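Local structure of arabinofuranosidase (Bifidobacterium longum, 2Y2W) at residues T54-V59 against A445-I450; D58-L63 against R401-S406; L103-V108 against A159-M164; L165-G170 against K208-G213; T394-C399 against D467-W472. The protein hydrolyses terminal alpha-L-arabinofuranosyl bonds in arabinans and arabinoxylan as a family 51 intracellular glycosidase that contributes to plant cell-wall breakdown. All coordinates share one frame; numbering follows the deposited sequence.

Contact 1: T54-V59 against A445-I450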
# COMPACT_ATOMS: atom_id res chain seq x y z
N THR D 54 -34.48 -7.84 36.33
CA THR D 54 -33.00 -7.69 36.13
C THR D 54 -32.41 -8.63 35.07
O THR D 54 -31.72 -9.61 35.41
CB THR D 54 -32.13 -7.57 37.43
OG1 THR D 54 -31.88 -8.87 37.99
CG2 THR D 54 -32.77 -6.64 38.47
N PRO D 55 -32.65 -8.33 33.78
CA PRO D 55 -32.22 -9.15 32.66
C PRO D 55 -30.80 -8.83 32.19
O PRO D 55 -30.19 -7.87 32.67
CB PRO D 55 -33.22 -8.81 31.55
CG PRO D 55 -34.00 -7.59 32.05
CD PRO D 55 -33.35 -7.12 33.31
N VAL D 56 -30.30 -9.64 31.26
CA VAL D 56 -29.03 -9.37 30.60
C VAL D 56 -29.20 -8.20 29.63
O VAL D 56 -28.51 -7.18 29.75
CB VAL D 56 -28.49 -10.63 29.85
CG1 VAL D 56 -27.13 -10.35 29.24
CG2 VAL D 56 -28.41 -11.83 30.79
N ALA D 57 -30.15 -8.34 28.71
CA ALA D 57 -30.43 -7.35 27.67
C ALA D 57 -31.66 -7.74 26.85
O ALA D 57 -32.15 -8.87 26.96
CB ALA D 57 -29.23 -7.20 26.74
N ASP D 58 -32.15 -6.81 26.04
CA ASP D 58 -33.12 -7.12 25.00
C ASP D 58 -32.40 -7.91 23.91
O ASP D 58 -31.30 -7.55 23.51
CB ASP D 58 -33.74 -5.85 24.42
CG ASP D 58 -32.71 -4.95 23.73
OD1 ASP D 58 -31.67 -4.64 24.36
OD2 ASP D 58 -32.94 -4.57 22.57
N VAL D 59 -33.02 -9.00 23.46
CA VAL D 59 -32.38 -9.87 22.47
C VAL D 59 -32.29 -9.20 21.10
O VAL D 59 -33.33 -8.84 20.51
CB VAL D 59 -33.04 -11.28 22.38
CG1 VAL D 59 -34.56 -11.17 22.24
CG2 VAL D 59 -32.44 -12.10 21.25
N ALA D 445 -33.49 -11.13 27.72
CA ALA D 445 -32.72 -12.34 28.02
C ALA D 445 -32.33 -12.38 29.49
O ALA D 445 -31.78 -11.42 30.03
CB ALA D 445 -31.49 -12.41 27.13
N TYR D 446 -32.62 -13.51 30.13
CA TYR D 446 -32.34 -13.70 31.55
C TYR D 446 -31.36 -14.84 31.78
O TYR D 446 -31.47 -15.89 31.14
CB TYR D 446 -33.63 -13.96 32.32
CG TYR D 446 -34.51 -12.75 32.52
CD1 TYR D 446 -34.33 -11.90 33.61
CD2 TYR D 446 -35.54 -12.45 31.62
CE1 TYR D 446 -35.13 -10.78 33.81
CE2 TYR D 446 -36.36 -11.33 31.81
CZ TYR D 446 -36.14 -10.50 32.90
OH TYR D 446 -36.94 -9.40 33.10
N ALA D 447 -30.41 -14.64 32.69
CA ALA D 447 -29.46 -15.68 33.07
C ALA D 447 -29.87 -16.28 34.42
O ALA D 447 -29.56 -15.72 35.47
CB ALA D 447 -28.04 -15.12 33.12
N PRO D 448 -30.56 -17.44 34.39
CA PRO D 448 -31.11 -18.01 35.61
C PRO D 448 -30.04 -18.60 36.53
O PRO D 448 -28.95 -18.94 36.06
CB PRO D 448 -32.02 -19.13 35.10
CG PRO D 448 -31.41 -19.55 33.81
CD PRO D 448 -30.76 -18.33 33.23
N ALA D 449 -30.35 -18.68 37.82
CA ALA D 449 -29.47 -19.35 38.78
C ALA D 449 -29.42 -20.84 38.46
O ALA D 449 -30.45 -21.50 38.34
CB ALA D 449 -29.96 -19.11 40.20
N ILE D 450 -28.20 -21.34 38.29
CA ILE D 450 -27.98 -22.74 37.92
C ILE D 450 -27.23 -23.48 39.03
O ILE D 450 -26.21 -22.99 39.54
CB ILE D 450 -27.21 -22.87 36.58
CG1 ILE D 450 -27.93 -22.09 35.47
CG2 ILE D 450 -27.05 -24.34 36.18
CD1 ILE D 450 -27.06 -21.75 34.27
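Both backbone polar groups of A445 are taken up by 54-59: V56 N donates to A445 O at 2.6 Å, and A445 N donates to A57 O at 2.7 Å. The N-H...O angles are 156° and 161°, moderately straight, and the pairing is short and irregular. Y446 N bonds instead to V470 O, so A445 serves 54-59 and Y446 serves strand 462-473; V59 continues the pairing with G443. Beside these bonds the apolar part is small. P55 and Y446 lie alongside each other and point the same way, with P55 CB over one face of the ring, 3.7 Å from its centroid, in a CH-pi contact 18° off the normal. P55 CG reaches further out, 3.6 Å from Y446 OH. An alanine in place of Y446 would probably strip P55 of the surface it lies on and leave the loop at P55 freer to shift. On the far side of the two bonds V56 CG2 meets A447 CB at 4.0 Å. The pairing adds a short antiparallel edge, strand 57-58, to strand 444-456 of the mixed beta sheet, consistent with the beta-sandwich domain that accompanies the catalytic barrel in family 51 arabinofuranosidases.

Contact 2: D58-L63 against R401-S406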
# COMPACT_ATOMS: atom_id res chain seq x y z
N ASP D 58 -32.15 -6.81 26.04
CA ASP D 58 -33.12 -7.12 25.00
C ASP D 58 -32.40 -7.91 23.91
O ASP D 58 -31.30 -7.55 23.51
CB ASP D 58 -33.74 -5.85 24.42
CG ASP D 58 -32.71 -4.95 23.73
OD1 ASP D 58 -31.67 -4.64 24.36
OD2 ASP D 58 -32.94 -4.57 22.57
N VAL D 59 -33.02 -9.00 23.46
CA VAL D 59 -32.38 -9.87 22.47
C VAL D 59 -32.29 -9.20 21.10
O VAL D 59 -33.33 -8.84 20.51
CB VAL D 59 -33.04 -11.28 22.38
CG1 VAL D 59 -34.56 -11.17 22.24
CG2 VAL D 59 -32.44 -12.10 21.25
N PRO D 60 -31.06 -9.00 20.59
CA PRO D 60 -30.88 -8.43 19.25
C PRO D 60 -31.26 -9.43 18.16
O PRO D 60 -30.90 -10.60 18.25
CB PRO D 60 -29.37 -8.12 19.20
CG PRO D 60 -28.76 -9.08 20.16
CD PRO D 60 -29.77 -9.31 21.24
N PRO D 61 -32.02 -8.98 17.15
CA PRO D 61 -32.37 -9.84 16.01
C PRO D 61 -31.17 -10.30 15.18
O PRO D 61 -31.27 -11.31 14.48
CB PRO D 61 -33.29 -8.95 15.17
CG PRO D 61 -33.88 -8.01 16.15
CD PRO D 61 -32.79 -7.72 17.13
N ARG D 62 -30.06 -9.57 15.26
CA ARG D 62 -28.85 -9.89 14.49
C ARG D 62 -28.08 -11.08 15.05
O ARG D 62 -27.17 -11.60 14.39
CB ARG D 62 -27.93 -8.68 14.38
CG ARG D 62 -28.37 -7.64 13.37
CD ARG D 62 -27.17 -6.85 12.88
NE ARG D 62 -27.56 -5.71 12.06
CZ ARG D 62 -27.41 -4.44 12.42
NH1 ARG D 62 -26.87 -4.12 13.59
NH2 ARG D 62 -27.80 -3.48 11.60
N LEU D 63 -28.43 -11.50 16.26
CA LEU D 63 -27.83 -12.67 16.89
C LEU D 63 -28.14 -13.95 16.11
O LEU D 63 -27.40 -14.94 16.22
CB LEU D 63 -28.30 -12.79 18.34
CG LEU D 63 -27.36 -13.48 19.33
CD1 LEU D 63 -26.15 -12.61 19.61
CD2 LEU D 63 -28.08 -13.81 20.62
N ARG D 401 -23.49 -7.56 25.20
CA ARG D 401 -22.28 -7.08 24.55
C ARG D 401 -22.12 -7.69 23.16
O ARG D 401 -21.52 -7.08 22.28
CB ARG D 401 -21.06 -7.36 25.42
CG ARG D 401 -19.85 -6.49 25.10
CD ARG D 401 -20.10 -5.03 25.43
NE ARG D 401 -19.04 -4.16 24.93
CZ ARG D 401 -17.90 -3.91 25.57
NH1 ARG D 401 -17.66 -4.47 26.76
NH2 ARG D 401 -17.00 -3.11 25.03
N VAL D 402 -22.67 -8.89 22.98
CA VAL D 402 -22.71 -9.53 21.67
C VAL D 402 -24.05 -9.21 21.01
O VAL D 402 -25.05 -9.88 21.25
CB VAL D 402 -22.48 -11.06 21.76
CG1 VAL D 402 -22.52 -11.70 20.37
CG2 VAL D 402 -21.15 -11.37 22.44
N ARG D 403 -24.05 -8.17 20.19
CA ARG D 403 -25.28 -7.70 19.55
C ARG D 403 -25.45 -8.27 18.13
O ARG D 403 -26.43 -7.98 17.46
CB ARG D 403 -25.33 -6.17 19.54
CG ARG D 403 -25.24 -5.52 20.93
CD ARG D 403 -26.41 -5.87 21.84
NE ARG D 403 -27.71 -5.51 21.26
CZ ARG D 403 -28.88 -5.68 21.86
NH1 ARG D 403 -28.94 -6.21 23.08
NH2 ARG D 403 -30.00 -5.33 21.24
N SER D 404 -24.48 -9.07 17.70
CA SER D 404 -24.55 -9.74 16.40
C SER D 404 -23.79 -11.06 16.41
O SER D 404 -22.73 -11.17 17.03
CB SER D 404 -24.01 -8.84 15.29
OG SER D 404 -24.20 -9.43 14.02
N ALA D 405 -24.34 -12.05 15.71
CA ALA D 405 -23.68 -13.33 15.52
C ALA D 405 -24.06 -13.94 14.17
O ALA D 405 -25.22 -13.92 13.78
CB ALA D 405 -24.03 -14.29 16.66
N SER D 406 -23.06 -14.46 13.47
CA SER D 406 -23.29 -15.10 12.17
C SER D 406 -22.78 -16.53 12.18
O SER D 406 -21.57 -16.76 12.29
CB SER D 406 -22.61 -14.31 11.05
OG SER D 406 -22.88 -12.92 11.15
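At the seam of the (beta/alpha)8 barrel, P60, R62 and L63, on the approach to the first strand, 65-67, pack against R403, A405 and V402 of the eighth, 402-408. R403 carries the outer half of the contact. Its side chain is folded at chi2 and chi3, which brings the guanidinium back over P60 toward D58. There NH1 donates to D58 O at 2.7 Å, the oxygen lying 26° out of the guanidinium plane. The carboxylate adds a salt bridge, in which D58 OD2 is 3.3 Å from R403 NH2; this bond and the one from NH1 to OD1 are both weak. The carboxylate and guanidinium planes are 32° apart, so the pair is not a flat two-pronged one. P60 CB lies 3.3 Å above one guanidinium face, offset toward its rim, and NH1 has a further acceptor in C399 O. The arginine is thus gripped at its end by main-chain oxygens and covered by a proline. Further along, R62 lays CB against R403 O at 3.5 Å, while its guanidinium leads away to salt bridges with E162 and E249. Its carbonyl ties the loop to the strand: A405 N donates to R62 O at 3.2 Å, the N-H pointing straight at the oxygen but arriving from above the carbonyl plane. At the other end of the contact, L63 CD1 lies 3.4 Å from V402 O and touches V402 CG1 at 3.8 Å and A405 CB at 4.0 Å.

Contact 3: L103-V108 against A159-M164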
# COMPACT_ATOMS: atom_id res chain seq x y z
N LEU D 103 -35.50 -21.43 9.18
CA LEU D 103 -34.37 -21.35 10.09
C LEU D 103 -34.38 -20.06 10.92
O LEU D 103 -33.84 -20.03 12.02
CB LEU D 103 -33.05 -21.49 9.33
CG LEU D 103 -31.74 -21.69 10.09
CD1 LEU D 103 -31.78 -22.91 11.00
CD2 LEU D 103 -30.58 -21.80 9.11
N GLY D 104 -34.98 -19.01 10.38
CA GLY D 104 -35.12 -17.74 11.09
C GLY D 104 -33.88 -16.87 11.05
O GLY D 104 -33.60 -16.13 12.00
N VAL D 105 -33.13 -16.95 9.95
CA VAL D 105 -31.97 -16.10 9.72
C VAL D 105 -32.45 -14.68 9.38
O VAL D 105 -33.35 -14.51 8.56
CB VAL D 105 -31.06 -16.65 8.59
CG1 VAL D 105 -29.80 -15.79 8.43
CG2 VAL D 105 -30.68 -18.10 8.85
N THR D 106 -31.85 -13.68 10.02
CA THR D 106 -32.25 -12.28 9.86
C THR D 106 -31.25 -11.46 9.06
O THR D 106 -31.62 -10.48 8.42
CB THR D 106 -32.41 -11.60 11.23
OG1 THR D 106 -31.19 -11.74 11.96
CG2 THR D 106 -33.57 -12.21 12.02
N CYS D 107 -29.99 -11.87 9.11
CA CYS D 107 -28.89 -11.11 8.51
C CYS D 107 -27.82 -12.08 8.03
O CYS D 107 -27.40 -12.96 8.76
CB CYS D 107 -28.30 -10.14 9.54
SG CYS D 107 -26.88 -9.18 8.95
N VAL D 108 -27.39 -11.91 6.78
CA VAL D 108 -26.45 -12.84 6.16
C VAL D 108 -25.17 -12.12 5.74
O VAL D 108 -25.21 -11.09 5.06
CB VAL D 108 -27.06 -13.57 4.94
CG1 VAL D 108 -26.11 -14.64 4.43
CG2 VAL D 108 -28.40 -14.19 5.30
N ALA D 159 -35.31 -13.32 0.47
CA ALA D 159 -35.21 -13.95 1.79
C ALA D 159 -35.80 -13.09 2.90
O ALA D 159 -36.30 -13.61 3.90
CB ALA D 159 -33.75 -14.30 2.10
N GLY D 160 -35.74 -11.77 2.72
CA GLY D 160 -36.15 -10.83 3.75
C GLY D 160 -35.04 -10.60 4.76
O GLY D 160 -35.27 -10.11 5.87
N THR D 161 -33.81 -10.95 4.36
CA THR D 161 -32.65 -10.83 5.23
C THR D 161 -31.86 -9.57 4.94
O THR D 161 -31.80 -9.11 3.80
CB THR D 161 -31.70 -12.05 5.08
OG1 THR D 161 -31.45 -12.30 3.69
CG2 THR D 161 -32.31 -13.30 5.70
N GLU D 162 -31.26 -9.01 5.99
CA GLU D 162 -30.32 -7.90 5.90
C GLU D 162 -28.99 -8.41 5.35
O GLU D 162 -28.64 -9.58 5.54
CB GLU D 162 -30.13 -7.31 7.30
CG GLU D 162 -29.31 -6.03 7.39
CD GLU D 162 -29.12 -5.57 8.83
OE1 GLU D 162 -29.73 -6.17 9.75
OE2 GLU D 162 -28.36 -4.60 9.05
N ILE D 163 -28.24 -7.53 4.68
CA ILE D 163 -26.92 -7.88 4.14
C ILE D 163 -25.79 -7.31 5.00
O ILE D 163 -25.81 -6.13 5.37
CB ILE D 163 -26.73 -7.39 2.68
CG1 ILE D 163 -27.78 -8.02 1.76
CG2 ILE D 163 -25.32 -7.71 2.18
CD1 ILE D 163 -27.83 -7.43 0.38
N MET D 164 -24.82 -8.15 5.32
CA MET D 164 -23.60 -7.73 5.99
C MET D 164 -22.44 -7.85 5.00
O MET D 164 -21.89 -8.94 4.78
CB MET D 164 -23.36 -8.57 7.24
CG MET D 164 -22.37 -7.97 8.22
SD MET D 164 -21.72 -9.18 9.38
CE MET D 164 -23.16 -9.56 10.37
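C107, V108 and T161 give up the most surface here, and they do so on two sides of a parallel pair of strands. V108 and T161 share one side: the valine's CG2 rests 3.9 Å from both CB and OG1 of the threonine, the two side chains meeting at a slant. T161 OG1 stands between its own N and carbonyl carbon (chi1 49°), which leaves CG2 beside the backbone N, 3.3 Å from V105 O. C107 faces the other side with E162. With SG anti to the backbone N (chi1 178°), the thiol is carried forward along the strand until it lies 4.0 Å from M164 CB and about as far from M164 CE. Three backbone bonds fix the register. E162 N donates to T106 O, V108 N to E162 O at 2.9 Å and M164 N to V108 O at 3.0 Å, all close to straight; E162 therefore engages the residues flanking C107 through both its N and its O, as the parallel pattern requires. Its carboxylate goes elsewhere, to a salt bridge with R62. M164 touches S404 and S406 across the barrel interior, whereas V108 and T161 face helix 149-159. Both segments leave a helix through a glycine of positive phi, G104 in a Schellman motif and G160, and then enter a strand: the alpha-to-beta step that feeds strands two and three of a (beta/alpha)8 barrel.

Contact 4: L165-G170 against K208-G213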
# COMPACT_ATOMS: atom_id res chain seq x y z
N LEU D 165 -22.07 -6.73 4.38
CA LEU D 165 -21.13 -6.75 3.27
C LEU D 165 -19.68 -6.60 3.70
O LEU D 165 -19.32 -5.63 4.36
CB LEU D 165 -21.49 -5.68 2.23
CG LEU D 165 -20.88 -5.77 0.83
CD1 LEU D 165 -20.97 -7.18 0.24
CD2 LEU D 165 -21.54 -4.77 -0.10
N ALA D 166 -18.87 -7.59 3.33
CA ALA D 166 -17.44 -7.57 3.61
C ALA D 166 -16.68 -7.07 2.39
O ALA D 166 -16.98 -7.47 1.26
CB ALA D 166 -16.96 -8.94 4.01
N VAL D 167 -15.70 -6.20 2.61
CA VAL D 167 -14.86 -5.68 1.53
C VAL D 167 -13.44 -6.23 1.59
O VAL D 167 -12.94 -6.56 2.67
CB VAL D 167 -14.83 -4.12 1.49
CG1 VAL D 167 -16.17 -3.56 1.00
CG2 VAL D 167 -14.45 -3.53 2.85
N ASN D 168 -12.81 -6.33 0.42
CA ASN D 168 -11.42 -6.78 0.30
C ASN D 168 -10.47 -5.83 1.02
O ASN D 168 -10.46 -4.62 0.77
CB ASN D 168 -11.05 -6.88 -1.19
CG ASN D 168 -9.69 -7.54 -1.42
OD1 ASN D 168 -8.78 -7.47 -0.60
ND2 ASN D 168 -9.54 -8.19 -2.58
N MET D 169 -9.68 -6.38 1.94
CA MET D 169 -8.58 -5.64 2.55
C MET D 169 -7.26 -6.39 2.36
O MET D 169 -6.22 -5.99 2.90
CB MET D 169 -8.84 -5.37 4.04
CG MET D 169 -9.97 -4.36 4.30
SD MET D 169 -9.61 -2.65 3.84
CE MET D 169 -8.29 -2.28 4.98
N GLY D 170 -7.30 -7.46 1.57
CA GLY D 170 -6.13 -8.25 1.24
C GLY D 170 -5.37 -7.72 0.04
O GLY D 170 -4.32 -7.11 0.19
N LYS D 208 -26.26 -1.34 5.75
CA LYS D 208 -25.80 -0.67 6.97
C LYS D 208 -24.51 -1.25 7.52
O LYS D 208 -23.56 -0.51 7.81
CB LYS D 208 -26.88 -0.76 8.06
CG LYS D 208 -27.74 0.48 8.23
CD LYS D 208 -28.74 0.25 9.36
CE LYS D 208 -29.40 1.55 9.79
NZ LYS D 208 -30.29 1.34 10.97
N MET D 209 -24.49 -2.57 7.69
CA MET D 209 -23.40 -3.26 8.37
C MET D 209 -22.34 -3.75 7.38
O MET D 209 -22.64 -4.51 6.46
CB MET D 209 -23.95 -4.41 9.22
CG MET D 209 -23.03 -4.86 10.34
SD MET D 209 -23.90 -5.97 11.46
CE MET D 209 -22.55 -6.54 12.49
N TRP D 210 -21.10 -3.31 7.60
CA TRP D 210 -19.98 -3.63 6.72
C TRP D 210 -18.81 -4.22 7.50
O TRP D 210 -18.47 -3.73 8.57
CB TRP D 210 -19.49 -2.37 5.98
CG TRP D 210 -20.47 -1.79 5.01
CD1 TRP D 210 -21.64 -1.15 5.30
CD2 TRP D 210 -20.34 -1.76 3.58
NE1 TRP D 210 -22.26 -0.74 4.14
CE2 TRP D 210 -21.48 -1.10 3.07
CE3 TRP D 210 -19.37 -2.22 2.68
CZ2 TRP D 210 -21.68 -0.89 1.71
CZ3 TRP D 210 -19.57 -2.02 1.32
CH2 TRP D 210 -20.72 -1.36 0.85
N CYS D 211 -18.21 -5.26 6.94
CA CYS D 211 -17.00 -5.85 7.51
C CYS D 211 -15.76 -5.37 6.75
O CYS D 211 -15.60 -5.64 5.56
CB CYS D 211 -17.07 -7.38 7.49
SG CYS D 211 -18.43 -8.04 8.46
N ILE D 212 -14.90 -4.64 7.46
CA ILE D 212 -13.68 -4.11 6.87
C ILE D 212 -12.60 -5.19 6.88
O ILE D 212 -11.82 -5.31 7.83
CB ILE D 212 -13.23 -2.81 7.58
CG1 ILE D 212 -14.40 -1.82 7.66
CG2 ILE D 212 -12.06 -2.17 6.84
CD1 ILE D 212 -14.27 -0.80 8.76
N GLY D 213 -12.57 -5.97 5.81
CA GLY D 213 -11.63 -7.07 5.67
C GLY D 213 -12.11 -8.34 6.33
O GLY D 213 -13.16 -8.36 6.98
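W210 and L165 form the apolar centre, lying alongside each other on the same face of two parallel strands. L165 CB sits over the six-membered ring in a CH-pi contact, 4.2 Å from its centroid and 16° off the normal, while CD2 reaches the rim at W210 CH2, 3.6 Å away. V167 meets the same ring differently: its CG1 comes in the ring plane, at the edge, 3.7 Å from W210 CZ3. The indole, with CG beside its backbone N (chi1 -66°), is thus bounded by one residue above and another at its border, and helix 174-185 adds L181 and V184. On the other face A166 CB and C211 CB touch at 3.8 Å. Further along, M169 is bent at chi2 and chi3 and brings SD to 3.9 Å from I212 CG2, with CG close against G213 N; the positive phi of G213 and the nearness of M169 both suit a glycine. The polar edge is a ladder: L165 N to M209 O, C211 N to L165 O at 2.8 Å, V167 N to C211 O at 3.0 Å, and a weak, bent last rung from G213 N to V167 O. W210 NE1 finds I207 O. These are the third and fourth strands of the (beta/alpha)8 barrel, and the fourth leads through G213 to N214 and E215, by similarity a sugar-binding residue and the catalytic proton donor/acceptor.

Contact 5: T394-C399 against D467-W472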
# COMPACT_ATOMS: atom_id res chain seq x y z
N THR D 394 -24.98 -19.44 25.42
CA THR D 394 -23.92 -18.53 25.88
C THR D 394 -24.03 -17.17 25.18
O THR D 394 -23.81 -16.13 25.80
CB THR D 394 -22.51 -19.13 25.66
OG1 THR D 394 -22.41 -20.38 26.35
CG2 THR D 394 -21.42 -18.20 26.20
N LEU D 395 -24.38 -17.20 23.90
CA LEU D 395 -24.58 -15.98 23.12
C LEU D 395 -25.74 -15.17 23.68
O LEU D 395 -25.64 -13.95 23.83
CB LEU D 395 -24.80 -16.30 21.64
CG LEU D 395 -23.60 -16.72 20.78
CD1 LEU D 395 -24.07 -17.32 19.47
CD2 LEU D 395 -22.64 -15.55 20.53
N LEU D 396 -26.84 -15.86 23.99
CA LEU D 396 -28.02 -15.23 24.59
C LEU D 396 -27.74 -14.74 26.02
O LEU D 396 -28.23 -13.68 26.42
CB LEU D 396 -29.22 -16.17 24.57
CG LEU D 396 -29.93 -16.37 23.22
CD1 LEU D 396 -30.80 -17.62 23.24
CD2 LEU D 396 -30.76 -15.16 22.86
N LYS D 397 -26.93 -15.49 26.76
CA LYS D 397 -26.53 -15.10 28.12
C LYS D 397 -25.60 -13.89 28.13
O LYS D 397 -25.44 -13.24 29.17
CB LYS D 397 -25.89 -16.27 28.86
CG LYS D 397 -26.87 -17.07 29.72
CD LYS D 397 -26.38 -18.49 30.01
CE LYS D 397 -25.57 -18.59 31.30
NZ LYS D 397 -24.20 -18.01 31.16
N HIS D 398 -25.00 -13.58 26.98
CA HIS D 398 -24.11 -12.43 26.85
C HIS D 398 -24.50 -11.52 25.68
O HIS D 398 -23.64 -10.84 25.11
CB HIS D 398 -22.65 -12.90 26.72
CG HIS D 398 -22.14 -13.61 27.94
ND1 HIS D 398 -21.70 -12.94 29.06
CD2 HIS D 398 -22.00 -14.93 28.21
CE1 HIS D 398 -21.31 -13.82 29.97
NE2 HIS D 398 -21.48 -15.03 29.47
N CYS D 399 -25.78 -11.49 25.35
CA CYS D 399 -26.26 -10.66 24.24
C CYS D 399 -26.38 -9.18 24.62
O CYS D 399 -26.98 -8.39 23.88
CB CYS D 399 -27.57 -11.21 23.65
SG CYS D 399 -29.07 -10.88 24.60
N ASP D 467 -26.63 -26.18 31.47
CA ASP D 467 -26.49 -24.78 31.08
C ASP D 467 -27.79 -24.32 30.41
O ASP D 467 -28.34 -25.06 29.59
CB ASP D 467 -25.30 -24.62 30.13
CG ASP D 467 -24.91 -23.17 29.91
OD1 ASP D 467 -25.25 -22.31 30.75
OD2 ASP D 467 -24.23 -22.89 28.90
N ALA D 468 -28.27 -23.13 30.76
CA ALA D 468 -29.60 -22.67 30.30
C ALA D 468 -29.77 -21.14 30.16
O ALA D 468 -29.09 -20.37 30.84
CB ALA D 468 -30.69 -23.24 31.20
N VAL D 469 -30.70 -20.75 29.29
CA VAL D 469 -31.16 -19.35 29.15
C VAL D 469 -32.67 -19.23 29.22
O VAL D 469 -33.40 -20.15 28.84
CB VAL D 469 -30.73 -18.69 27.81
CG1 VAL D 469 -29.36 -18.09 27.91
CG2 VAL D 469 -30.85 -19.65 26.63
N VAL D 470 -33.14 -18.07 29.69
CA VAL D 470 -34.56 -17.76 29.68
C VAL D 470 -34.81 -16.45 28.92
O VAL D 470 -34.22 -15.42 29.25
CB VAL D 470 -35.14 -17.64 31.12
CG1 VAL D 470 -36.62 -17.29 31.09
CG2 VAL D 470 -34.92 -18.93 31.90
N THR D 471 -35.66 -16.52 27.90
CA THR D 471 -36.10 -15.32 27.19
C THR D 471 -37.57 -15.06 27.48
O THR D 471 -38.39 -15.99 27.50
CB THR D 471 -35.85 -15.41 25.66
OG1 THR D 471 -36.26 -16.69 25.18
CG2 THR D 471 -34.38 -15.20 25.35
N TRP D 472 -37.90 -13.79 27.70
CA TRP D 472 -39.22 -13.40 28.20
C TRP D 472 -39.69 -12.06 27.64
O TRP D 472 -38.99 -11.05 27.76
CB TRP D 472 -39.21 -13.38 29.73
CG TRP D 472 -40.45 -12.85 30.38
CD1 TRP D 472 -40.58 -11.68 31.06
CD2 TRP D 472 -41.74 -13.49 30.43
NE1 TRP D 472 -41.86 -11.54 31.53
CE2 TRP D 472 -42.60 -12.63 31.16
CE3 TRP D 472 -42.25 -14.69 29.93
CZ2 TRP D 472 -43.94 -12.94 31.40
CZ3 TRP D 472 -43.58 -15.00 30.17
CH2 TRP D 472 -44.41 -14.13 30.90
O HOH W 1 -22.79 -19.71 29.00
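V469 takes the largest share of the strand's contact with the helix end, L396 and K397 both lying against it. L396 CB lies 3.9 Å from V469 CG1, the two side chains crossing at about a right angle, and L396 CD1 comes to 4.0 Å from V469 CG2. K397 runs across the same valine at a slant; its CG is modelled unusually close to V469 CG1, which is doubtful. Its methylenes then continue over the strand, with CD 3.4 Å from A468 O. Bends at chi3 and chi4 carry CE to 3.8 Å from D467 OD1, then swing NZ past the carboxylate, 4.4 Å from OD1 and too far for a salt bridge. A water links the charged ends instead: it accepts from K397 NZ at 3.1 Å, lies 2.8 Å from T394 OG1, and donates weakly to D467 OD2. T394 OG1 is in turn hydrogen-bonded to S390 O one turn back. An alanine at K397 would probably bare part of V469 CG1 and the A468 carbonyl, and leave the water without its amine donor and D467 without the nearby positive charge. Behind this shell, L482 of strand 478-485 backs V469 and L396, and A447 of strand 444-456 touches K397. Helix 382-397 is thereby wedged between the mixed sheet on one side and, through T394 and L395, helix 307-327 of the barrel on the other.

Overall arrangement
From the N terminus, one run of chain, 54-63, opens contacts 1 and 2, which share D58 and V59. Contact 3 then joins barrel strands 107-110 and 162-167, and contact 4 follows in series, using strand 162-167 again to reach 209-212; both close within the long loops of contacts 1 and 2. Contact 5 opens at helix 382-397, before contact 2 closes at strand 402-408 and contact 1 at strand 444-456, and closes only at strand 462-473, so it crosses both. Contacts 2, 3 and 4 belong to the barrel, touching through R62, M164 and M209; contact 1 lies within the mixed sheet and contact 5, its centre about 6 Å away, sets helix 382-397 against it.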